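Local coordinates for protein ribose-phosphate pyrophosphokinase (Mycobacterium smegmatis, PDB 5MP7) that probably makes phosphoribosyl pyrophosphate by transferring the pyrophosphoryl group of ATP to the 1-hydroxyl of ribose 5-phosphate, with magnesium as cofactor, at residues T36-R41 with V50-S55; S134-T139 with A257-V262; V175-G180 with L228-I233. One frame throughout, in Å; residues are numbered along the deposited sequence.

Interaction 1. Residues T36-R41 with V50-S55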
ATOM      1  N   THR A  36     -16.999  19.387  54.843  1.00 32.14           N
ATOM      2  CA  THR A  36     -15.630  19.753  54.560  1.00 34.55           C
ATOM      3  C   THR A  36     -15.347  19.625  53.070  1.00 31.93           C
ATOM      4  O   THR A  36     -15.729  18.661  52.434  1.00 29.35           O
ATOM      5  CB  THR A  36     -14.667  18.844  55.335  1.00 39.53           C
ATOM      6  OG1 THR A  36     -14.947  18.967  56.735  1.00 47.35           O
ATOM      7  CG2 THR A  36     -13.259  19.235  55.115  1.00 43.65           C
ATOM      8  N   ALA A  37     -14.685  20.638  52.535  1.00 33.66           N
ATOM      9  CA  ALA A  37     -14.429  20.763  51.110  1.00 36.29           C
ATOM     10  C   ALA A  37     -13.458  19.694  50.682  1.00 36.46           C
ATOM     11  O   ALA A  37     -12.478  19.421  51.379  1.00 39.31           O
ATOM     12  CB  ALA A  37     -13.839  22.146  50.796  1.00 39.41           C
ATOM     13  N   GLN A  38     -13.738  19.073  49.557  1.00 38.08           N
ATOM     14  CA  GLN A  38     -12.847  18.093  49.023  1.00 43.67           C
ATOM     15  C   GLN A  38     -13.025  17.933  47.544  1.00 41.94           C
ATOM     16  O   GLN A  38     -14.095  18.125  47.031  1.00 44.15           O
ATOM     17  CB  GLN A  38     -13.096  16.758  49.735  1.00 51.07           C
ATOM     18  CG  GLN A  38     -14.513  16.223  49.528  1.00 53.26           C
ATOM     19  CD  GLN A  38     -14.714  14.781  49.834  1.00 56.77           C
ATOM     20  OE1 GLN A  38     -14.042  14.247  50.676  1.00 55.15           O
ATOM     21  NE2 GLN A  38     -15.684  14.140  49.161  1.00 60.99           N
ATOM     22  N   THR A  39     -11.981  17.483  46.887  1.00 45.90           N
ATOM     23  CA  THR A  39     -12.049  17.057  45.503  1.00 48.36           C
ATOM     24  C   THR A  39     -12.251  15.534  45.493  1.00 47.31           C
ATOM     25  O   THR A  39     -11.471  14.803  46.092  1.00 51.67           O
ATOM     26  CB  THR A  39     -10.736  17.386  44.811  1.00 52.02           C
ATOM     27  OG1 THR A  39     -10.381  18.737  45.109  1.00 49.32           O
ATOM     28  CG2 THR A  39     -10.838  17.170  43.314  1.00 55.17           C
ATOM     29  N   ALA A  40     -13.314  15.060  44.871  1.00 47.53           N
ATOM     30  CA  ALA A  40     -13.581  13.616  44.760  1.00 49.86           C
ATOM     31  C   ALA A  40     -13.983  13.331  43.337  1.00 48.08           C
ATOM     32  O   ALA A  40     -15.032  13.789  42.897  1.00 53.05           O
ATOM     33  CB  ALA A  40     -14.680  13.189  45.732  1.00 51.21           C
ATOM     34  N   ARG A  41     -13.163  12.569  42.627  1.00 50.65           N
ATOM     35  CA  ARG A  41     -13.332  12.330  41.206  1.00 53.66           C
ATOM     36  C   ARG A  41     -12.830  10.957  40.789  1.00 53.91           C
ATOM     37  O   ARG A  41     -11.977  10.376  41.453  1.00 52.16           O
ATOM     38  CB  ARG A  41     -12.543  13.382  40.426  1.00 57.39           C
ATOM     39  CG  ARG A  41     -12.862  14.846  40.767  1.00 65.25           C
ATOM     40  CD  ARG A  41     -14.188  15.417  40.258  1.00 70.32           C
ATOM     41  NE  ARG A  41     -14.048  16.862  40.447  1.00 76.01           N
ATOM     42  CZ  ARG A  41     -14.253  17.518  41.601  1.00 84.41           C
ATOM     43  NH1 ARG A  41     -14.715  16.886  42.685  1.00 86.65           N
ATOM     44  NH2 ARG A  41     -14.033  18.834  41.666  1.00 81.92           N
ATOM     45  N   VAL A  50      -9.091  11.335  45.847  1.00 37.20           N
ATOM     46  CA  VAL A  50      -9.666  12.077  46.955  1.00 33.09           C
ATOM     47  C   VAL A  50      -8.643  13.063  47.429  1.00 31.72           C
ATOM     48  O   VAL A  50      -7.510  12.695  47.620  1.00 35.05           O
ATOM     49  CB  VAL A  50     -10.113  11.101  48.082  1.00 36.66           C
ATOM     50  CG1 VAL A  50     -10.034  11.715  49.476  1.00 37.71           C
ATOM     51  CG2 VAL A  50     -11.556  10.639  47.843  1.00 39.71           C
ATOM     52  N   ARG A  51      -9.039  14.304  47.677  1.00 30.71           N
ATOM     53  CA  ARG A  51      -8.155  15.265  48.320  1.00 34.82           C
ATOM     54  C   ARG A  51      -8.927  16.237  49.180  1.00 32.14           C
ATOM     55  O   ARG A  51      -9.913  16.774  48.743  1.00 30.86           O
ATOM     56  CB  ARG A  51      -7.371  16.035  47.278  1.00 38.96           C
ATOM     57  CG  ARG A  51      -6.284  16.907  47.892  1.00 47.12           C
ATOM     58  CD  ARG A  51      -5.527  17.668  46.810  1.00 51.68           C
ATOM     59  NE  ARG A  51      -6.479  18.437  46.019  1.00 52.74           N
ATOM     60  CZ  ARG A  51      -6.416  18.664  44.715  1.00 55.81           C
ATOM     61  NH1 ARG A  51      -5.405  18.204  43.973  1.00 60.41           N
ATOM     62  NH2 ARG A  51      -7.389  19.366  44.148  1.00 55.50           N
ATOM     63  N   PHE A  52      -8.474  16.457  50.406  1.00 35.26           N
ATOM     64  CA  PHE A  52      -9.165  17.388  51.287  1.00 38.64           C
ATOM     65  C   PHE A  52      -8.647  18.786  51.027  1.00 40.45           C
ATOM     66  O   PHE A  52      -7.451  18.993  50.922  1.00 33.58           O
ATOM     67  CB  PHE A  52      -9.019  17.012  52.745  1.00 38.30           C
ATOM     68  CG  PHE A  52      -9.611  15.678  53.060  1.00 42.50           C
ATOM     69  CD1 PHE A  52     -10.941  15.411  52.774  1.00 40.61           C
ATOM     70  CD2 PHE A  52      -8.837  14.681  53.649  1.00 45.85           C
ATOM     71  CE1 PHE A  52     -11.485  14.179  53.057  1.00 41.71           C
ATOM     72  CE2 PHE A  52      -9.383  13.443  53.935  1.00 42.60           C
ATOM     73  CZ  PHE A  52     -10.700  13.186  53.625  1.00 42.09           C
ATOM     74  N   ASP A  53      -9.561  19.747  50.944  1.00 42.01           N
ATOM     75  CA  ASP A  53      -9.194  21.107  50.559  1.00 46.27           C
ATOM     76  C   ASP A  53      -9.139  22.085  51.724  1.00 46.07           C
ATOM     77  O   ASP A  53      -9.032  23.279  51.515  1.00 51.40           O
ATOM     78  CB  ASP A  53     -10.099  21.560  49.424  1.00 47.89           C
ATOM     79  CG  ASP A  53      -9.847  20.753  48.126  1.00 53.42           C
ATOM     80  OD1 ASP A  53      -8.692  20.338  47.847  1.00 50.11           O
ATOM     81  OD2 ASP A  53     -10.809  20.520  47.382  1.00 62.14           O
ATOM     82  N   GLU A  54      -9.148  21.569  52.949  1.00 45.96           N
ATOM     83  CA  GLU A  54      -8.821  22.349  54.143  1.00 48.68           C
ATOM     84  C   GLU A  54      -8.156  21.419  55.142  1.00 48.45           C
ATOM     85  O   GLU A  54      -8.128  20.191  54.919  1.00 51.88           O
ATOM     86  CB  GLU A  54     -10.073  23.017  54.740  1.00 55.33           C
ATOM     87  CG  GLU A  54     -11.322  22.145  54.753  1.00 63.68           C
ATOM     88  CD  GLU A  54     -12.558  22.847  55.335  1.00 70.04           C
ATOM     89  OE1 GLU A  54     -12.532  23.200  56.535  1.00 69.22           O
ATOM     90  OE2 GLU A  54     -13.571  23.021  54.598  1.00 65.62           O
ATOM     91  N   SER A  55      -7.606  21.982  56.225  1.00 43.47           N
ATOM     92  CA  SER A  55      -6.865  21.178  57.207  1.00 41.35           C
ATOM     93  C   SER A  55      -7.773  20.221  57.960  1.00 36.63           C
ATOM     94  O   SER A  55      -8.899  20.577  58.284  1.00 37.60           O
ATOM     95  CB  SER A  55      -6.104  22.036  58.228  1.00 41.39           C
ATOM     96  OG  SER A  55      -5.119  21.227  58.908  1.00 46.30           O
TER

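Interaction 2. Residues S134-T139 with A257-V262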
ATOM      1  N   SER A 134     -24.414   2.809  62.289  1.00 31.08           N
ATOM      2  CA  SER A 134     -25.281   2.269  61.254  1.00 29.91           C
ATOM      3  C   SER A 134     -26.722   2.279  61.696  1.00 29.73           C
ATOM      4  O   SER A 134     -27.023   2.430  62.884  1.00 28.73           O
ATOM      5  CB  SER A 134     -24.805   0.872  60.922  1.00 33.94           C
ATOM      6  OG  SER A 134     -25.183   0.500  59.614  1.00 39.85           O
ATOM      7  N   VAL A 135     -27.630   2.119  60.747  1.00 30.99           N
ATOM      8  CA  VAL A 135     -29.045   2.132  61.060  1.00 29.88           C
ATOM      9  C   VAL A 135     -29.624   0.793  60.672  1.00 31.25           C
ATOM     10  O   VAL A 135     -29.492   0.390  59.520  1.00 31.43           O
ATOM     11  CB  VAL A 135     -29.796   3.240  60.283  1.00 30.68           C
ATOM     12  CG1 VAL A 135     -31.274   3.296  60.701  1.00 28.07           C
ATOM     13  CG2 VAL A 135     -29.136   4.603  60.504  1.00 31.79           C
ATOM     14  N   ASP A 136     -30.340   0.164  61.599  1.00 32.75           N
ATOM     15  CA  ASP A 136     -31.083  -1.069  61.348  1.00 36.82           C
ATOM     16  C   ASP A 136     -30.338  -2.138  60.547  1.00 38.21           C
ATOM     17  O   ASP A 136     -30.695  -2.511  59.411  1.00 37.74           O
ATOM     18  CB  ASP A 136     -32.480  -0.790  60.775  1.00 41.87           C
ATOM     19  CG  ASP A 136     -33.469  -0.260  61.844  1.00 48.30           C
ATOM     20  OD1 ASP A 136     -33.504  -0.777  63.000  1.00 57.75           O
ATOM     21  OD2 ASP A 136     -34.213   0.704  61.546  1.00 58.23           O
ATOM     22  N   LEU A 137     -29.275  -2.621  61.175  1.00 37.27           N
ATOM     23  CA  LEU A 137     -28.531  -3.755  60.679  1.00 35.53           C
ATOM     24  C   LEU A 137     -29.443  -4.953  60.402  1.00 36.32           C
ATOM     25  O   LEU A 137     -30.413  -5.195  61.107  1.00 39.41           O
ATOM     26  CB  LEU A 137     -27.451  -4.131  61.678  1.00 34.46           C
ATOM     27  CG  LEU A 137     -26.444  -3.029  61.947  1.00 36.93           C
ATOM     28  CD1 LEU A 137     -25.666  -3.314  63.209  1.00 38.28           C
ATOM     29  CD2 LEU A 137     -25.521  -2.855  60.757  1.00 38.58           C
ATOM     30  N   HIS A 138     -29.104  -5.710  59.367  1.00 37.08           N
ATOM     31  CA  HIS A 138     -29.846  -6.900  59.006  1.00 39.45           C
ATOM     32  C   HIS A 138     -29.940  -7.873  60.197  1.00 40.67           C
ATOM     33  O   HIS A 138     -30.983  -8.496  60.400  1.00 38.94           O
ATOM     34  CB  HIS A 138     -29.167  -7.572  57.815  1.00 42.38           C
ATOM     35  CG  HIS A 138     -29.864  -8.797  57.341  1.00 47.14           C
ATOM     36  ND1 HIS A 138     -31.047  -8.741  56.636  1.00 50.76           N
ATOM     37  CD2 HIS A 138     -29.561 -10.108  57.476  1.00 49.46           C
ATOM     38  CE1 HIS A 138     -31.442  -9.968  56.349  1.00 55.00           C
ATOM     39  NE2 HIS A 138     -30.554 -10.816  56.843  1.00 57.51           N
ATOM     40  N   THR A 139     -28.838  -8.012  60.946  1.00 39.22           N
ATOM     41  CA  THR A 139     -28.834  -8.692  62.250  1.00 41.60           C
ATOM     42  C   THR A 139     -28.086  -7.873  63.260  1.00 37.36           C
ATOM     43  O   THR A 139     -27.071  -7.276  62.937  1.00 35.87           O
ATOM     44  CB  THR A 139     -28.147 -10.077  62.214  1.00 44.29           C
ATOM     45  OG1 THR A 139     -27.026 -10.038  61.316  1.00 47.22           O
ATOM     46  CG2 THR A 139     -29.157 -11.187  61.802  1.00 45.73           C
ATOM     47  N   ALA A 257     -43.787  -1.223  55.549  1.00 28.35           N
ATOM     48  CA  ALA A 257     -42.844  -0.358  56.231  1.00 26.81           C
ATOM     49  C   ALA A 257     -41.464  -1.029  56.297  1.00 27.20           C
ATOM     50  O   ALA A 257     -41.346  -2.168  56.681  1.00 31.66           O
ATOM     51  CB  ALA A 257     -43.338  -0.030  57.602  1.00 26.36           C
ATOM     52  N   ALA A 258     -40.440  -0.324  55.866  1.00 28.77           N
ATOM     53  CA  ALA A 258     -39.075  -0.822  55.881  1.00 31.06           C
ATOM     54  C   ALA A 258     -38.117   0.326  56.065  1.00 32.63           C
ATOM     55  O   ALA A 258     -38.410   1.439  55.661  1.00 33.11           O
ATOM     56  CB  ALA A 258     -38.749  -1.537  54.585  1.00 30.93           C
ATOM     57  N   THR A 259     -36.970   0.073  56.679  1.00 30.71           N
ATOM     58  CA  THR A 259     -35.995   1.121  56.837  1.00 29.49           C
ATOM     59  C   THR A 259     -35.308   1.459  55.537  1.00 29.81           C
ATOM     60  O   THR A 259     -35.204   2.634  55.196  1.00 30.05           O
ATOM     61  CB  THR A 259     -34.964   0.723  57.865  1.00 29.78           C
ATOM     62  OG1 THR A 259     -35.647   0.504  59.095  1.00 32.14           O
ATOM     63  CG2 THR A 259     -33.975   1.807  58.091  1.00 29.50           C
ATOM     64  N   HIS A 260     -34.812   0.464  54.829  1.00 28.46           N
ATOM     65  CA  HIS A 260     -33.978   0.732  53.678  1.00 29.26           C
ATOM     66  C   HIS A 260     -34.696   0.479  52.376  1.00 31.98           C
ATOM     67  O   HIS A 260     -35.138  -0.636  52.130  1.00 33.68           O
ATOM     68  CB  HIS A 260     -32.739  -0.162  53.714  1.00 30.69           C
ATOM     69  CG  HIS A 260     -31.998  -0.094  55.002  1.00 29.15           C
ATOM     70  ND1 HIS A 260     -31.277   1.018  55.376  1.00 28.54           N
ATOM     71  CD2 HIS A 260     -31.858  -1.001  55.997  1.00 27.99           C
ATOM     72  CE1 HIS A 260     -30.726   0.798  56.559  1.00 29.84           C
ATOM     73  NE2 HIS A 260     -31.069  -0.420  56.958  1.00 30.44           N
ATOM     74  N   GLY A 261     -34.788   1.506  51.543  1.00 34.49           N
ATOM     75  CA  GLY A 261     -35.383   1.396  50.249  1.00 37.91           C
ATOM     76  C   GLY A 261     -34.245   1.246  49.284  1.00 38.94           C
ATOM     77  O   GLY A 261     -33.673   2.228  48.880  1.00 45.24           O
ATOM     78  N   VAL A 262     -33.930   0.014  48.913  1.00 41.82           N
ATOM     79  CA  VAL A 262     -32.917  -0.262  47.899  1.00 39.89           C
ATOM     80  C   VAL A 262     -33.626  -0.122  46.577  1.00 37.59           C
ATOM     81  O   VAL A 262     -33.112   0.481  45.654  1.00 32.50           O
ATOM     82  CB  VAL A 262     -32.337  -1.672  48.041  1.00 43.13           C
ATOM     83  CG1 VAL A 262     -31.271  -1.937  46.997  1.00 42.15           C
ATOM     84  CG2 VAL A 262     -31.782  -1.900  49.455  1.00 45.68           C
TER

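Interaction 3. Residues V175-G180 with L228-I233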
ATOM      1  N   VAL A 175     -47.330  -8.111  60.564  1.00 32.22           N
ATOM      2  CA  VAL A 175     -47.010  -9.326  59.793  1.00 31.00           C
ATOM      3  C   VAL A 175     -45.551  -9.317  59.368  1.00 32.44           C
ATOM      4  O   VAL A 175     -45.063  -8.341  58.789  1.00 30.47           O
ATOM      5  CB  VAL A 175     -47.872  -9.433  58.542  1.00 32.16           C
ATOM      6  CG1 VAL A 175     -47.611 -10.738  57.818  1.00 33.38           C
ATOM      7  CG2 VAL A 175     -49.338  -9.326  58.914  1.00 36.26           C
ATOM      8  N   SER A 176     -44.857 -10.409  59.630  1.00 33.21           N
ATOM      9  CA  SER A 176     -43.498 -10.581  59.145  1.00 35.94           C
ATOM     10  C   SER A 176     -43.509 -11.362  57.827  1.00 36.47           C
ATOM     11  O   SER A 176     -44.130 -12.405  57.721  1.00 35.93           O
ATOM     12  CB  SER A 176     -42.671 -11.329  60.169  1.00 38.22           C
ATOM     13  OG  SER A 176     -41.318 -11.359  59.742  1.00 43.99           O
ATOM     14  N   PRO A 177     -42.823 -10.864  56.804  1.00 40.35           N
ATOM     15  CA  PRO A 177     -42.870 -11.527  55.491  1.00 43.94           C
ATOM     16  C   PRO A 177     -42.091 -12.836  55.435  1.00 49.34           C
ATOM     17  O   PRO A 177     -42.201 -13.563  54.447  1.00 49.52           O
ATOM     18  CB  PRO A 177     -42.280 -10.495  54.534  1.00 44.07           C
ATOM     19  CG  PRO A 177     -41.537  -9.537  55.401  1.00 42.97           C
ATOM     20  CD  PRO A 177     -41.983  -9.668  56.809  1.00 40.32           C
ATOM     21  N   ASP A 178     -41.292 -13.123  56.463  1.00 54.49           N
ATOM     22  CA  ASP A 178     -40.610 -14.419  56.573  1.00 62.74           C
ATOM     23  C   ASP A 178     -40.204 -14.718  58.016  1.00 61.77           C
ATOM     24  O   ASP A 178     -40.283 -13.857  58.897  1.00 64.81           O
ATOM     25  CB  ASP A 178     -39.354 -14.475  55.698  1.00 66.50           C
ATOM     26  CG  ASP A 178     -38.138 -13.757  56.353  1.00 73.54           C
ATOM     27  OD1 ASP A 178     -38.257 -12.574  56.780  1.00 76.95           O
ATOM     28  OD2 ASP A 178     -37.070 -14.408  56.493  1.00 80.94           O
ATOM     29  N   SER A 179     -39.755 -15.947  58.224  1.00 56.68           N
ATOM     30  CA  SER A 179     -39.460 -16.451  59.561  1.00 52.18           C
ATOM     31  C   SER A 179     -38.305 -15.725  60.259  1.00 50.58           C
ATOM     32  O   SER A 179     -38.236 -15.716  61.494  1.00 44.96           O
ATOM     33  CB  SER A 179     -39.165 -17.942  59.475  1.00 51.26           C
ATOM     34  OG  SER A 179     -38.170 -18.179  58.498  1.00 56.39           O
ATOM     35  N   GLY A 180     -37.379 -15.157  59.480  1.00 46.90           N
ATOM     36  CA  GLY A 180     -36.232 -14.473  60.063  1.00 46.12           C
ATOM     37  C   GLY A 180     -36.552 -13.218  60.844  1.00 45.86           C
ATOM     38  O   GLY A 180     -35.823 -12.824  61.720  1.00 42.67           O
ATOM     39  N   LEU A 228     -47.007  -4.857  57.187  1.00 35.64           N
ATOM     40  CA  LEU A 228     -45.963  -5.744  56.709  1.00 33.75           C
ATOM     41  C   LEU A 228     -44.629  -5.077  56.932  1.00 38.04           C
ATOM     42  O   LEU A 228     -44.335  -4.040  56.343  1.00 38.66           O
ATOM     43  CB  LEU A 228     -46.132  -5.962  55.230  1.00 35.81           C
ATOM     44  CG  LEU A 228     -45.630  -7.167  54.477  1.00 38.10           C
ATOM     45  CD1 LEU A 228     -45.670  -8.425  55.304  1.00 41.09           C
ATOM     46  CD2 LEU A 228     -46.468  -7.298  53.217  1.00 39.50           C
ATOM     47  N   THR A 229     -43.801  -5.646  57.793  1.00 44.19           N
ATOM     48  CA  THR A 229     -42.570  -4.976  58.203  1.00 44.47           C
ATOM     49  C   THR A 229     -41.334  -5.765  57.748  1.00 42.83           C
ATOM     50  O   THR A 229     -41.251  -6.959  57.937  1.00 41.78           O
ATOM     51  CB  THR A 229     -42.577  -4.663  59.722  1.00 45.59           C
ATOM     52  OG1 THR A 229     -41.428  -3.888  60.049  1.00 54.82           O
ATOM     53  CG2 THR A 229     -42.581  -5.906  60.551  1.00 47.41           C
ATOM     54  N   ASP A 230     -40.382  -5.073  57.141  1.00 42.85           N
ATOM     55  CA  ASP A 230     -39.117  -5.677  56.766  1.00 45.21           C
ATOM     56  C   ASP A 230     -37.959  -4.706  57.006  1.00 43.27           C
ATOM     57  O   ASP A 230     -38.155  -3.522  57.173  1.00 40.94           O
ATOM     58  CB  ASP A 230     -39.156  -6.142  55.298  1.00 53.09           C
ATOM     59  CG  ASP A 230     -38.389  -7.485  55.068  1.00 61.38           C
ATOM     60  OD1 ASP A 230     -37.732  -7.977  56.005  1.00 62.02           O
ATOM     61  OD2 ASP A 230     -38.471  -8.085  53.956  1.00 62.04           O
ATOM     62  N   ASP A 231     -36.749  -5.221  57.089  1.00 42.94           N
ATOM     63  CA  ASP A 231     -35.555  -4.392  57.168  1.00 43.06           C
ATOM     64  C   ASP A 231     -35.299  -3.593  55.909  1.00 40.37           C
ATOM     65  O   ASP A 231     -34.983  -2.395  55.986  1.00 39.09           O
ATOM     66  CB  ASP A 231     -34.332  -5.237  57.575  1.00 50.73           C
ATOM     67  CG  ASP A 231     -33.987  -6.344  56.561  1.00 60.28           C
ATOM     68  OD1 ASP A 231     -34.886  -6.793  55.805  1.00 64.86           O
ATOM     69  OD2 ASP A 231     -32.823  -6.807  56.545  1.00 69.35           O
ATOM     70  N   MET A 232     -35.476  -4.223  54.756  1.00 38.69           N
ATOM     71  CA  MET A 232     -35.230  -3.573  53.482  1.00 44.86           C
ATOM     72  C   MET A 232     -36.173  -4.088  52.421  1.00 42.63           C
ATOM     73  O   MET A 232     -36.712  -5.171  52.553  1.00 45.34           O
ATOM     74  CB  MET A 232     -33.791  -3.817  53.043  1.00 46.33           C
ATOM     75  CG  MET A 232     -33.513  -5.224  52.568  1.00 52.77           C
ATOM     76  SD  MET A 232     -31.877  -5.392  51.866  1.00 60.66           S
ATOM     77  CE  MET A 232     -30.839  -5.299  53.347  1.00 55.82           C
ATOM     78  N   ILE A 233     -36.326  -3.322  51.358  1.00 42.25           N
ATOM     79  CA  ILE A 233     -37.001  -3.798  50.169  1.00 43.82           C
ATOM     80  C   ILE A 233     -36.002  -3.710  49.050  1.00 44.10           C
ATOM     81  O   ILE A 233     -35.536  -2.610  48.746  1.00 44.46           O
ATOM     82  CB  ILE A 233     -38.193  -2.905  49.825  1.00 46.27           C
ATOM     83  CG1 ILE A 233     -39.174  -2.843  50.996  1.00 52.41           C
ATOM     84  CG2 ILE A 233     -38.905  -3.432  48.591  1.00 46.28           C
ATOM     85  CD1 ILE A 233     -40.101  -1.652  50.941  1.00 53.67           C
TER

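Interaction 1. Residues T36-R41 with V50-S55
Thr39 and Arg51 bond to each other through both backbone amides, each N lying 2.9 Å from the partner's O, which makes them the hydrogen-bonded pair of an antiparallel beta hairpin. One bond further along, Asp53 N reaches Ala37 O at 3.0 Å, just where the strands give way to loop. On the face carrying Thr39 and Arg51 a polar network surrounds one hydroxyl. Thr39 OG1 gives its proton to Asp53 OD2, 2.9 Å away on the syn lone pair, and takes a weak bond from Arg51 NH2. A long salt bridge with a weak hydrogen bond, 3.4 Å from Arg51 NE to Asp53 OD1, closes the circle. Threonine suits this place because a single hydroxyl can donate and accept at once; OG1 stands anti to the carbonyl carbon (chi1 -48°), which points it at Asp53 and Arg51. Bending at chi3 (56°) points Arg51 NE toward Asp53 OD1 and NH2 toward Thr39 OG1. Arg51 also packs on Glu113 of a second subunit, whose Arg112 gives Phe52 O a weak bond.

The other face bears Gln38, Ala40, Val50 and Phe52 and is covered by helix 71-87. Here the Gln38 and Phe52 side chains run side by side in the same direction, amide and ring planes only 26° apart. Phe52 turns its ring into an edge-to-face stack with Phe15, while small Ala40 lies against Glu77 of the helix. At the loop end, Glu54 OE2 accepts a weak bond from Ala37 N. Thr36, whose hydroxyl is taken by Leu14 O, uses its methyl instead: CG2 rests 3.5 Å from Glu54 CG.

Interaction 2. Residues S134-T139 with A257-V262
The carbonyl oxygens of Val135 and Asp136 meet the edge of the His260 ring, and the methyl of Thr259 covers one face. Thr259 CG2 lies 3.7 Å above the ring plane, over its centre. His260 NE2 donates to Asp136 O at 3.2 Å; that oxygen is in the ring plane, although the nitrogen sits above the carbonyl plane. Val135 O, 3.1 Å from His260 NE2, takes a weaker and more bent share of the same N-H. Phe99 adds an edge-to-face ring contact.

Beside the ring, the Thr259 and Asp136 side chains cross at about a right angle. Thr259 OG1 gives its proton to Asp136 OD2 at 2.8 Å, coming from above the carboxylate plane, and Ala155 N also bonds to this oxygen. With OG1 beside the backbone N (chi1 -60°), Thr259 CG2 falls anti to it and reaches Val135 CG1. The contact joins strand 131-135 of the five-stranded parallel sheet to strand 253-258 of the seven-stranded mixed sheet, and so the chain's two phosphoribosyltransferase-like halves, just before the predicted magnesium ligand His138. Two carbonyls around NE2 imply that it carries a proton; histidine suits the place because one ring nitrogen donates while ND1 pairs with Thr284 OG1.

Interaction 3. Residues V175-G180 with L228-I233
Strands 172-176 and 225-230 are parallel neighbours in a sheet of the phosphoribosyltransferase-like fold, and their C-terminal ends lead into loops of the probable active site. Segment 228-233 belongs to the acidic PRPP-binding motif of type I phosphoribosyltransferases, which runs on to the predicted ribose 5-phosphate residues Asp234 to Thr238. Val175 and Leu228 form the parallel bridge, while Thr229 N donates to Val175 O at 3.1 Å. The same oxygen receives a CA-H contact from Leu228.

On the sheet face that carries Val175 and Leu228, their side chains cross obliquely. Leu228 does the touching with CD1, which approaches Val175 CG1 to 3.9 Å and Pro177 CB to 4.0 Å. Branched valine and leucine suit a buried sheet face, and the latter also packs on Ala242 and Val243 of helix 237-248. The Thr229 side chain lies against helix 182-191, at Ala185 and Trp188; its hydroxyl, anti to the backbone N (chi1 -174°), is bonded by Arg181.

Beyond Ser176 the strand ends at Pro177, a residue without an amide N-H to continue the backbone bonding. Its ring comes close to the last residues of strand 225-230, with Pro177 CD 3.0 Å from Thr229 O. Pro177 O accepts a bond from Lys202, the predicted active-site residue. Asp178 follows at once: its OD2 accepts from Gly180 N at 3.1 Å in an Asx turn, and Ser176 OG donates to Asp178 O at 2.8 Å. Both bonds hold the loop in shape. Asp178 OD1 and Asp230 OD1 stand 4.7 Å apart, which places the predicted magnesium ligand beside a predicted ribose 5-phosphate residue. Asp230 lies against the proline ring, OD2 of Asp230 being 3.7 Å from Pro177 CG.

In the fold
Along the chain interaction 1 closes first, and interaction 3 is nested inside the loop that interaction 2 closes. Interactions 2 and 3 have centres 11 Å apart and share two sheets: strand 253-258 lies beside strand 225-230, and strand 260-261 beside strand 232-233. They meet directly, with His138 ND1 2.6 Å from Asp231 OD2, probably hydrogen-bonded, which probably helps to place the predicted magnesium ligand His138 near Asp230, the predicted ribose 5-phosphate residue. Interaction 2 also brings in strand 131-135 of the five-stranded parallel sheet. The hairpin of interaction 1 lies at the periphery, its centre about 30 Å and 40 Å from those of interactions 2 and 3, next to another subunit of the hexamer.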